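Local structure of hypothetical protein (Staphylococcus aureus subsp. aureus, 2IL5) at residues Y22-E27 / K160-I165; A47-E52 / I65-R70; E88-T93 / V108-R113; S100-V105 / R125-K130. The protein is of unknown function but belongs to the Aha1-like family of the Bet v 1-like superfamily, whose cavity between sheet and long helix often holds hydrophobic ligands. All blocks are in the same frame, centred on the assembly; numbering follows the deposited sequence.

Contact 1: Y22-E27 / K160-I165; sequences YKFSPE and KMYHVI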
# COMPACT_ATOMS: atom_id res chain seq x y z
N TYR A 22 -5.02 -12.23 10.65
CA TYR A 22 -3.82 -12.38 11.45
C TYR A 22 -4.21 -12.68 12.87
O TYR A 22 -5.31 -12.34 13.29
CB TYR A 22 -2.99 -11.09 11.43
CG TYR A 22 -2.57 -10.68 10.06
CD1 TYR A 22 -3.01 -9.48 9.49
CD2 TYR A 22 -1.74 -11.52 9.30
CE1 TYR A 22 -2.62 -9.11 8.20
CE2 TYR A 22 -1.34 -11.17 8.03
CZ TYR A 22 -1.79 -9.96 7.48
OH TYR A 22 -1.36 -9.64 6.22
N LYS A 23 -3.29 -13.31 13.59
CA LYS A 23 -3.40 -13.53 15.03
C LYS A 23 -3.09 -12.25 15.84
O LYS A 23 -3.49 -12.13 16.99
CB LYS A 23 -2.44 -14.65 15.46
CG LYS A 23 -0.97 -14.27 15.23
CD LYS A 23 -0.00 -15.34 15.63
CE LYS A 23 1.38 -14.98 15.13
NZ LYS A 23 2.22 -16.20 14.89
N PHE A 24 -2.34 -11.33 15.24
CA PHE A 24 -2.00 -10.06 15.90
C PHE A 24 -3.22 -9.22 16.23
O PHE A 24 -4.19 -9.29 15.51
CB PHE A 24 -1.11 -9.24 14.97
CG PHE A 24 0.07 -9.98 14.48
CD1 PHE A 24 1.01 -10.49 15.38
CD2 PHE A 24 0.27 -10.16 13.12
CE1 PHE A 24 2.13 -11.19 14.91
CE2 PHE A 24 1.38 -10.85 12.65
CZ PHE A 24 2.31 -11.36 13.53
N SER A 25 -3.14 -8.43 17.31
CA SER A 25 -4.16 -7.42 17.65
C SER A 25 -4.29 -6.30 16.57
O SER A 25 -3.31 -5.99 15.88
CB SER A 25 -3.86 -6.80 19.02
OG SER A 25 -2.76 -5.90 18.94
N PRO A 26 -5.51 -5.73 16.40
CA PRO A 26 -5.71 -4.62 15.43
C PRO A 26 -4.71 -3.51 15.63
O PRO A 26 -4.17 -2.99 14.68
CB PRO A 26 -7.13 -4.13 15.74
CG PRO A 26 -7.83 -5.35 16.18
CD PRO A 26 -6.79 -6.11 17.03
N GLU A 27 -4.49 -3.17 16.89
CA GLU A 27 -3.43 -2.26 17.28
C GLU A 27 -2.03 -2.57 16.73
O GLU A 27 -1.30 -1.64 16.38
CB GLU A 27 -3.33 -2.24 18.80
CG GLU A 27 -1.93 -1.89 19.29
CD GLU A 27 -1.88 -1.51 20.73
OE1 GLU A 27 -2.35 -2.31 21.58
OE2 GLU A 27 -1.35 -0.42 21.02
N LYS A 160 5.67 -9.56 4.01
CA LYS A 160 6.74 -8.80 4.64
C LYS A 160 6.29 -8.03 5.90
O LYS A 160 6.93 -8.10 6.94
CB LYS A 160 7.34 -7.87 3.63
CG LYS A 160 8.55 -7.16 4.12
CD LYS A 160 9.67 -7.33 3.13
CE LYS A 160 9.63 -6.41 1.93
NZ LYS A 160 10.89 -6.79 1.16
N MSE A 161 5.21 -7.26 5.80
CA MSE A 161 4.60 -6.64 6.95
C MSE A 161 4.34 -7.66 8.09
O MSE A 161 4.52 -7.34 9.26
CB MSE A 161 3.30 -5.92 6.56
CG MSE A 161 2.62 -5.14 7.72
SE MSE A 161 0.72 -4.92 7.34
CE MSE A 161 0.04 -6.70 7.70
N TYR A 162 3.88 -8.86 7.74
CA TYR A 162 3.59 -9.88 8.73
C TYR A 162 4.82 -10.28 9.61
O TYR A 162 4.69 -10.38 10.83
CB TYR A 162 2.95 -11.11 8.07
CG TYR A 162 2.75 -12.27 9.04
CD1 TYR A 162 1.54 -12.46 9.70
CD2 TYR A 162 3.80 -13.16 9.32
CE1 TYR A 162 1.36 -13.52 10.61
CE2 TYR A 162 3.63 -14.21 10.22
CZ TYR A 162 2.41 -14.38 10.86
OH TYR A 162 2.25 -15.42 11.75
N HIS A 163 5.98 -10.48 8.98
CA HIS A 163 7.22 -10.81 9.68
C HIS A 163 7.78 -9.64 10.46
O HIS A 163 8.33 -9.84 11.53
CB HIS A 163 8.27 -11.35 8.73
CG HIS A 163 7.89 -12.65 8.10
ND1 HIS A 163 8.13 -13.87 8.71
CD2 HIS A 163 7.26 -12.93 6.94
CE1 HIS A 163 7.69 -14.84 7.93
NE2 HIS A 163 7.15 -14.30 6.85
N VAL A 164 7.63 -8.42 9.96
CA VAL A 164 8.03 -7.24 10.72
C VAL A 164 7.22 -7.18 12.02
O VAL A 164 7.76 -6.84 13.07
CB VAL A 164 7.81 -5.94 9.91
CG1 VAL A 164 7.87 -4.68 10.83
CG2 VAL A 164 8.80 -5.85 8.73
N ILE A 165 5.93 -7.51 11.95
CA ILE A 165 5.11 -7.56 13.17
C ILE A 165 5.51 -8.74 14.09
O ILE A 165 5.69 -8.56 15.30
CB ILE A 165 3.58 -7.56 12.86
CG1 ILE A 165 3.18 -6.35 12.03
CG2 ILE A 165 2.77 -7.54 14.18
CD1 ILE A 165 1.82 -6.50 11.33

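Contact 2: A47-E52 / I65-R70; sequences ARTNKE and IVDQQR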
# COMPACT_ATOMS: atom_id res chain seq x y z
N ALA A 47 14.11 -2.70 4.95
CA ALA A 47 15.21 -2.27 5.79
C ALA A 47 16.49 -2.01 5.00
O ALA A 47 17.14 -0.97 5.19
CB ALA A 47 15.49 -3.29 6.93
N ARG A 48 16.82 -2.94 4.09
CA ARG A 48 18.07 -2.86 3.33
C ARG A 48 18.08 -1.98 2.12
O ARG A 48 19.13 -1.45 1.77
CB ARG A 48 18.61 -4.24 2.97
CG ARG A 48 19.42 -4.78 4.11
CD ARG A 48 19.96 -6.17 3.83
NE ARG A 48 21.23 -6.21 3.11
CZ ARG A 48 22.41 -5.87 3.62
NH1 ARG A 48 23.50 -5.99 2.89
NH2 ARG A 48 22.51 -5.38 4.84
N THR A 49 16.93 -1.81 1.45
CA THR A 49 16.89 -0.97 0.26
C THR A 49 16.43 0.47 0.54
O THR A 49 16.59 1.36 -0.30
CB THR A 49 16.04 -1.61 -0.84
OG1 THR A 49 14.70 -1.84 -0.35
CG2 THR A 49 16.70 -2.94 -1.29
N ASN A 50 15.86 0.71 1.72
CA ASN A 50 15.40 2.06 2.04
C ASN A 50 16.53 3.10 2.08
O ASN A 50 17.55 2.90 2.77
CB ASN A 50 14.58 2.11 3.31
CG ASN A 50 13.83 3.42 3.46
OD1 ASN A 50 14.06 4.14 4.44
ND2 ASN A 50 12.95 3.75 2.48
N LYS A 51 16.32 4.19 1.35
CA LYS A 51 17.26 5.31 1.26
C LYS A 51 16.84 6.43 2.18
O LYS A 51 17.61 6.91 3.01
CB LYS A 51 17.27 5.85 -0.16
CG LYS A 51 18.15 5.17 -1.11
CD LYS A 51 18.46 6.12 -2.25
CE LYS A 51 19.61 7.09 -1.89
NZ LYS A 51 20.93 6.39 -1.64
N GLU A 52 15.60 6.90 1.98
CA GLU A 52 14.96 7.85 2.88
C GLU A 52 13.54 7.41 3.14
O GLU A 52 12.87 6.90 2.24
CB GLU A 52 14.86 9.26 2.27
CG GLU A 52 16.12 9.91 1.75
CD GLU A 52 15.81 11.23 1.02
OE1 GLU A 52 14.81 11.90 1.37
OE2 GLU A 52 16.58 11.58 0.09
N ILE A 65 8.89 8.15 0.61
CA ILE A 65 9.76 6.98 0.65
C ILE A 65 10.63 6.95 -0.60
O ILE A 65 10.12 7.05 -1.74
CB ILE A 65 8.94 5.67 0.75
CG1 ILE A 65 8.09 5.68 2.03
CG2 ILE A 65 9.86 4.46 0.63
CD1 ILE A 65 7.08 4.55 2.17
N VAL A 66 11.95 6.86 -0.38
CA VAL A 66 12.95 6.69 -1.44
C VAL A 66 13.59 5.29 -1.30
O VAL A 66 14.17 4.96 -0.28
CB VAL A 66 14.01 7.80 -1.37
CG1 VAL A 66 14.95 7.72 -2.52
CG2 VAL A 66 13.33 9.17 -1.32
N ASP A 67 13.41 4.46 -2.32
CA ASP A 67 13.80 3.06 -2.27
C ASP A 67 14.85 2.81 -3.35
O ASP A 67 14.63 3.15 -4.53
CB ASP A 67 12.59 2.14 -2.48
CG ASP A 67 12.91 0.68 -2.18
OD1 ASP A 67 13.34 0.37 -1.04
OD2 ASP A 67 12.74 -0.17 -3.07
N GLN A 68 15.97 2.21 -2.91
CA GLN A 68 17.07 1.80 -3.78
C GLN A 68 16.74 0.60 -4.67
O GLN A 68 16.45 -0.49 -4.20
CB GLN A 68 18.30 1.49 -2.92
CG GLN A 68 19.61 1.32 -3.70
CD GLN A 68 20.03 2.59 -4.39
OE1 GLN A 68 19.91 2.71 -5.61
NE2 GLN A 68 20.51 3.54 -3.62
N GLN A 69 16.78 0.82 -5.98
CA GLN A 69 16.69 -0.24 -6.98
C GLN A 69 18.06 -0.50 -7.58
O GLN A 69 19.03 0.12 -7.18
CB GLN A 69 15.71 0.18 -8.07
CG GLN A 69 14.31 0.56 -7.55
CD GLN A 69 13.48 -0.68 -7.28
OE1 GLN A 69 13.54 -1.27 -6.20
NE2 GLN A 69 12.68 -1.07 -8.28
N ARG A 70 18.12 -1.41 -8.55
CA ARG A 70 19.38 -1.80 -9.16
C ARG A 70 20.07 -0.67 -9.96
O ARG A 70 19.43 0.32 -10.31
CB ARG A 70 19.21 -3.08 -10.01
CG ARG A 70 18.82 -4.29 -9.19
CD ARG A 70 18.94 -5.55 -9.99
NE ARG A 70 20.34 -5.93 -10.17
CZ ARG A 70 21.05 -6.68 -9.33
NH1 ARG A 70 22.30 -6.97 -9.61
NH2 ARG A 70 20.53 -7.13 -8.20

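Contact 3: E88-T93 / V108-R113; sequences EYVKMT and VEFFER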
# COMPACT_ATOMS: atom_id res chain seq x y z
N GLU A 88 -8.25 1.18 13.50
CA GLU A 88 -9.50 0.97 12.78
C GLU A 88 -9.41 1.22 11.27
O GLU A 88 -9.95 0.45 10.46
CB GLU A 88 -10.61 1.84 13.40
CG GLU A 88 -11.97 1.60 12.83
CD GLU A 88 -13.06 2.49 13.41
OE1 GLU A 88 -12.91 2.98 14.56
OE2 GLU A 88 -14.09 2.67 12.71
N TYR A 89 -8.74 2.29 10.86
CA TYR A 89 -8.90 2.70 9.48
C TYR A 89 -7.84 3.63 9.05
O TYR A 89 -7.58 4.64 9.69
CB TYR A 89 -10.30 3.30 9.23
CG TYR A 89 -10.65 3.67 7.80
CD1 TYR A 89 -10.64 2.72 6.77
CD2 TYR A 89 -11.06 4.97 7.49
CE1 TYR A 89 -10.98 3.08 5.44
CE2 TYR A 89 -11.42 5.33 6.18
CZ TYR A 89 -11.37 4.39 5.17
OH TYR A 89 -11.74 4.77 3.89
N VAL A 90 -7.21 3.25 7.94
CA VAL A 90 -6.32 4.13 7.22
C VAL A 90 -6.83 4.33 5.76
O VAL A 90 -7.07 3.36 5.04
CB VAL A 90 -4.83 3.60 7.21
CG1 VAL A 90 -3.93 4.55 6.44
CG2 VAL A 90 -4.30 3.40 8.62
N LYS A 91 -7.04 5.59 5.39
CA LYS A 91 -7.19 6.02 3.99
C LYS A 91 -5.99 6.90 3.63
O LYS A 91 -5.70 7.90 4.30
CB LYS A 91 -8.48 6.79 3.76
CG LYS A 91 -8.77 7.19 2.31
CD LYS A 91 -10.14 7.97 2.29
CE LYS A 91 -10.52 8.60 0.94
NZ LYS A 91 -10.07 7.70 -0.22
N MSE A 92 -5.26 6.49 2.60
CA MSE A 92 -4.10 7.19 2.17
C MSE A 92 -4.03 7.20 0.64
O MSE A 92 -4.73 6.42 -0.04
CB MSE A 92 -2.84 6.59 2.82
CG MSE A 92 -2.53 5.17 2.44
SE MSE A 92 -1.19 4.33 3.51
CE MSE A 92 0.27 5.50 3.05
N THR A 93 -3.23 8.13 0.10
CA THR A 93 -2.88 8.13 -1.31
C THR A 93 -1.46 7.57 -1.59
O THR A 93 -0.53 7.61 -0.74
CB THR A 93 -2.99 9.51 -1.98
OG1 THR A 93 -1.84 10.30 -1.67
CG2 THR A 93 -4.25 10.24 -1.61
N VAL A 108 -7.85 0.88 3.96
CA VAL A 108 -7.61 -0.35 4.67
C VAL A 108 -8.29 -0.30 6.06
O VAL A 108 -8.05 0.60 6.86
CB VAL A 108 -6.07 -0.73 4.72
CG1 VAL A 108 -5.27 0.31 5.46
CG2 VAL A 108 -5.87 -2.14 5.36
N GLU A 109 -9.16 -1.28 6.31
CA GLU A 109 -9.86 -1.38 7.56
C GLU A 109 -9.41 -2.59 8.39
O GLU A 109 -9.17 -3.67 7.85
CB GLU A 109 -11.37 -1.39 7.31
CG GLU A 109 -12.12 -0.65 8.41
CD GLU A 109 -13.62 -0.52 8.18
OE1 GLU A 109 -14.13 -0.87 7.08
OE2 GLU A 109 -14.28 -0.03 9.12
N PHE A 110 -9.30 -2.38 9.71
CA PHE A 110 -8.87 -3.38 10.69
C PHE A 110 -10.03 -3.75 11.64
O PHE A 110 -10.57 -2.88 12.31
CB PHE A 110 -7.66 -2.85 11.48
CG PHE A 110 -6.60 -2.24 10.61
CD1 PHE A 110 -6.55 -0.86 10.40
CD2 PHE A 110 -5.68 -3.05 9.94
CE1 PHE A 110 -5.60 -0.29 9.54
CE2 PHE A 110 -4.73 -2.49 9.09
CZ PHE A 110 -4.68 -1.11 8.90
N PHE A 111 -10.43 -5.02 11.67
CA PHE A 111 -11.47 -5.49 12.59
C PHE A 111 -10.90 -6.50 13.56
O PHE A 111 -10.12 -7.37 13.17
CB PHE A 111 -12.63 -6.15 11.84
CG PHE A 111 -13.39 -5.22 10.94
CD1 PHE A 111 -12.94 -4.96 9.64
CD2 PHE A 111 -14.57 -4.62 11.39
CE1 PHE A 111 -13.65 -4.09 8.81
CE2 PHE A 111 -15.30 -3.75 10.55
CZ PHE A 111 -14.84 -3.50 9.25
N GLU A 112 -11.30 -6.39 14.83
CA GLU A 112 -10.94 -7.41 15.83
C GLU A 112 -11.78 -8.65 15.61
O GLU A 112 -13.00 -8.56 15.44
CB GLU A 112 -11.18 -6.87 17.23
CG GLU A 112 -10.16 -7.32 18.28
CD GLU A 112 -10.12 -6.38 19.47
OE1 GLU A 112 -10.79 -5.31 19.39
OE2 GLU A 112 -9.42 -6.71 20.48
N ARG A 113 -11.14 -9.81 15.58
CA ARG A 113 -11.87 -11.08 15.52
C ARG A 113 -12.13 -11.59 16.94
O ARG A 113 -11.49 -11.13 17.89
CB ARG A 113 -11.07 -12.11 14.74
CG ARG A 113 -10.54 -11.60 13.43
CD ARG A 113 -9.27 -12.30 13.04
NE ARG A 113 -9.49 -13.70 12.70
CZ ARG A 113 -8.52 -14.62 12.73
NH1 ARG A 113 -7.29 -14.28 13.07
NH2 ARG A 113 -8.79 -15.89 12.42

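Contact 4: S100-V105 / R125-K130; sequences SETQDV and RSLVEK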
# COMPACT_ATOMS: atom_id res chain seq x y z
N SER A 100 0.71 15.62 -14.42
CA SER A 100 1.43 14.46 -14.94
C SER A 100 0.76 13.13 -14.60
O SER A 100 0.47 12.32 -15.50
CB SER A 100 2.89 14.44 -14.45
OG SER A 100 3.67 15.50 -15.00
N GLU A 101 0.51 12.90 -13.31
CA GLU A 101 0.25 11.54 -12.79
C GLU A 101 -0.67 11.43 -11.55
O GLU A 101 -0.36 11.97 -10.48
CB GLU A 101 1.58 10.83 -12.53
CG GLU A 101 2.64 11.72 -11.88
CD GLU A 101 3.87 10.96 -11.47
OE1 GLU A 101 3.75 9.74 -11.19
OE2 GLU A 101 4.96 11.58 -11.43
N THR A 102 -1.76 10.69 -11.73
CA THR A 102 -2.86 10.55 -10.74
C THR A 102 -2.45 9.96 -9.37
O THR A 102 -1.35 9.37 -9.24
CB THR A 102 -4.02 9.71 -11.34
OG1 THR A 102 -4.96 9.35 -10.32
CG2 THR A 102 -3.48 8.45 -12.00
N GLN A 103 -3.32 10.13 -8.36
CA GLN A 103 -3.15 9.44 -7.08
C GLN A 103 -3.91 8.12 -7.08
O GLN A 103 -5.13 8.06 -7.35
CB GLN A 103 -3.69 10.23 -5.88
CG GLN A 103 -3.37 11.67 -5.81
CD GLN A 103 -4.59 12.45 -5.37
OE1 GLN A 103 -5.46 12.76 -6.19
NE2 GLN A 103 -4.68 12.75 -4.08
N ASP A 104 -3.19 7.07 -6.76
CA ASP A 104 -3.80 5.86 -6.33
C ASP A 104 -4.36 6.03 -4.89
O ASP A 104 -3.88 6.83 -4.09
CB ASP A 104 -2.83 4.70 -6.37
CG ASP A 104 -2.10 4.58 -7.72
OD1 ASP A 104 -2.63 5.04 -8.78
OD2 ASP A 104 -1.00 3.96 -7.70
N VAL A 105 -5.37 5.24 -4.62
CA VAL A 105 -6.09 5.28 -3.36
C VAL A 105 -5.88 3.96 -2.66
O VAL A 105 -6.05 2.93 -3.25
CB VAL A 105 -7.63 5.57 -3.60
CG1 VAL A 105 -8.48 5.15 -2.40
CG2 VAL A 105 -7.84 7.06 -4.00
N ARG A 125 -7.36 1.44 -5.43
CA ARG A 125 -7.85 1.91 -6.72
C ARG A 125 -6.74 2.64 -7.49
O ARG A 125 -6.07 3.51 -6.94
CB ARG A 125 -9.04 2.82 -6.54
CG ARG A 125 -9.77 3.02 -7.84
CD ARG A 125 -10.97 3.90 -7.75
NE ARG A 125 -10.80 5.20 -7.11
CZ ARG A 125 -11.25 5.50 -5.88
NH1 ARG A 125 -11.81 4.59 -5.08
NH2 ARG A 125 -11.10 6.72 -5.42
N SER A 126 -6.53 2.26 -8.74
CA SER A 126 -5.52 2.90 -9.57
C SER A 126 -5.99 3.10 -10.99
O SER A 126 -6.56 2.20 -11.57
CB SER A 126 -4.25 2.05 -9.63
OG SER A 126 -3.26 2.73 -10.38
N LEU A 127 -5.73 4.27 -11.55
CA LEU A 127 -6.16 4.61 -12.92
C LEU A 127 -5.20 4.04 -13.91
O LEU A 127 -4.01 4.29 -13.79
CB LEU A 127 -6.16 6.12 -13.13
CG LEU A 127 -7.50 6.78 -13.09
CD1 LEU A 127 -7.26 8.24 -13.28
CD2 LEU A 127 -8.40 6.24 -14.21
N VAL A 128 -5.69 3.24 -14.86
CA VAL A 128 -4.78 2.74 -15.91
C VAL A 128 -4.88 3.52 -17.26
O VAL A 128 -5.93 3.82 -17.79
CB VAL A 128 -4.57 1.16 -15.91
CG1 VAL A 128 -5.59 0.45 -15.06
CG2 VAL A 128 -4.37 0.52 -17.35
N GLU A 129 -3.74 3.94 -17.74
CA GLU A 129 -3.72 4.79 -18.91
C GLU A 129 -4.01 3.96 -20.16
O GLU A 129 -3.45 2.86 -20.36
CB GLU A 129 -2.40 5.53 -19.03
CG GLU A 129 -2.56 6.96 -19.48
CD GLU A 129 -2.73 7.95 -18.33
OE1 GLU A 129 -3.48 7.62 -17.36
OE2 GLU A 129 -2.13 9.06 -18.40
N LYS A 130 -4.91 4.50 -20.97
CA LYS A 130 -5.22 3.86 -22.23
C LYS A 130 -4.21 4.34 -23.26
O LYS A 130 -3.86 5.51 -23.31
CB LYS A 130 -6.66 4.14 -22.64
CG LYS A 130 -7.17 3.14 -23.69
CD LYS A 130 -8.59 3.48 -24.07
CE LYS A 130 -9.17 2.35 -24.80
NZ LYS A 130 -10.45 2.86 -25.32
O HOH W 1 -7.61 6.16 -8.56

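Contact 1: Y22-E27 / K160-I165
Tyr162 of the long C-terminal helix reaches across to Tyr22, Lys23 and Phe24, and its ring is the meeting point of the contact. Its CG stands anti to the backbone N (chi1 174°), which carries the ring off the helix toward residues 22-24. Phe24 comes over one face of that ring, off-centre through CZ, while the CE2 corner of Phe24 lies 3.4 Å from Tyr162 CD1. Seen from Phe24, the same Tyr162 atom sits at the ring edge, with the two planes inclined at 50°. The face of Phe24 itself is given to Ile165, one helical turn on: the CG2 methyl stands 3.5 Å from the Phe24 ring centroid, only 7° off the normal, a CH-pi contact. Lys23 CG covers the opposite face nearer its rim. Tyr22 touches Tyr162 at the edge, its CD2 lying 3.4 Å from Tyr162 CD1, and these three rings form an aromatic cluster. It lies where the first strand, 12-22, passes into helix 26-32, and it ties that junction to helix 136-166, the long helix that packs along the sheet in Bet v 1-like folds. Val29 of helix 26-32 touches both Tyr22 and Phe24. Deeper in, the bent end of selenomethionine Met161 brings its CE methyl 3.6 Å from Tyr22 CE1 and just as near to the phenol OH. On the solvent side the extended chain of Lys23 ends in a weak hydrogen bond from NZ to Tyr162 OH, at 3.2 Å, and NZ also has a long, weak ion pair with Glu166.

Contact 2: A47-E52 / I65-R70
The carboxylate of Asp67 is met by the hydroxyl of Thr49, which donates OG1 to OD1 at 2.7 Å on the syn side and only 16° out of the carboxylate plane. The other flat group, the amide of Asn50, has the CG2 methyl of Ile65 3.7 Å from its ND2. This ND2 donates back to Glu52 O from above the carbonyl plane, and also bonds to Thr45 OG1. Around these groups runs the antiparallel hairpin of strands 50-55 and 62-68, whose register slips by one residue: Lys51 and Glu52 both face Val66 in a classic beta bulge. Val66 O receives Lys51 N at 2.8 Å and, weakly, Glu52 N at 3.3 Å, while Val66 N returns a nearly straight bond to Glu52 O (2.8 Å, 176°). The two methyls of Val66 divide between the bulge residues, CG1 lying 3.8 Å from Lys51 CB and CG2 alongside Glu52 CB; the Glu52 carboxylate forms a salt bridge with Arg64. Gln68 N closes the pairing on Thr49 O. Asp67 OD1 also bonds to Thr45 OG1, so two hydroxyls from the segment leading into strand 50-55 grip the same oxygen, which should restrict the carboxylate's rotation and fastens that segment to strand 62-68.

Contact 3: E88-T93 / V108-R113
Two acidic side chains, Glu88 and Glu109, come together across the start of the hairpin pairing with like charges, their OE2 atoms 4.5 Å apart, a mild repulsion that solvent around the exposed Glu88 probably screens. The backbone at this end is also irregular. Glu88 and Tyr89 both face Val85 on the preceding strand in a classic beta bulge, and Glu88 O accepts Phe110 N at 3.0 Å from well above its carbonyl plane, 45° out of it. The same oxygen has Glu109 CG at 3.2 Å. Beyond it the ladder becomes regular: Val90 and Val108 form a hydrogen-bonded antiparallel pair, with N to O distances of 3.0 Å from Val90 to Val108 and 2.8 Å in return. This is the part of the hairpin of strands 89-94 and 104-112 farthest from its connecting loop, in the middle of the antiparallel sheet of the Bet v 1-like fold. Val90, Val108 and Phe110 share one face. There Val90 CB rests 3.8 Å from Val108 CG1, and its CG2 meets the Phe110 ring at the edge, 4.0 Å from CE1. Phe110 also packs edge-to-face with Trp33, and Met120 of the next strand adjoins both Phe110 and Val108. Tyr89 and Glu109 occupy the other face as a non-hydrogen-bonded pair. With CG anti to the backbone N (chi1 -175°), the Tyr89 ring lies along its own strand in the direction of Lys91, with CD1 3.3 Å from Val108 O.

Contact 4: S100-V105 / R125-K130
Ser126 OG is held by two groups: it donates to Asp104 OD1 at 2.9 Å and is hydrogen-bonded to Tyr146 OH of helix 136-166. The serine lies above the Asp104 carboxylate, 61° out of its plane, and the second oxygen, OD2, bonds to Tyr124 OH, so both ends of the carboxylate are engaged. The neighbouring residues, Val105 and Arg125, form a hydrogen-bonded antiparallel pair, with Val105 N to Arg125 O at 3.0 Å and Arg125 N to Val105 O at 2.9 Å. Their side chains run alongside each other on the other face of the sheet. A bend at chi3 (51°) helps turn the guanidinium so that one of its faces lies over Val105 CB, off-centre; NH2 is 3.6 Å from Val105 CG2, and NH1 bonds to Tyr123 OH. Before the strand proper, Thr102 crosses Leu127 at about a right angle, CG2 resting 3.7 Å from Leu127 CB. The contact belongs to the hairpin of strands 104-112 and 118-128, bordered by strand 89-94 through the backbone of Asp104 and Ile94, and by strand 12-22 through Ser126 and Val14. Helix 136-166 lies against the face carrying Ser126 and Val128, where Val128 packs on Lys142 and Tyr146.

How the contacts relate
Contacts 2, 3 and 4 are hairpin pairings within one seven-stranded antiparallel sheet, whereas contact 1 joins the end of one of its edge strands, 12-22, to the C-terminal helix. Along the chain, contact 1 encloses the rest; contact 2 closes before contacts 3 and 4 open, and these two interleave because both use strand 104-112. Contacts 1 and 3 have centres 13 Å apart and touch through Tyr22 O and Arg113 NH1. Contacts 3 and 4, about 22 Å apart between centres, meet where Thr93 packs on Gln103 and Asp104. The centres of contacts 1 and 4 are 29 Å apart, and contact 2, at the other sheet edge, touches none. Contact 1 thus brings the first strand's end against the C-terminal helix, the other pairings lying between them in sequence.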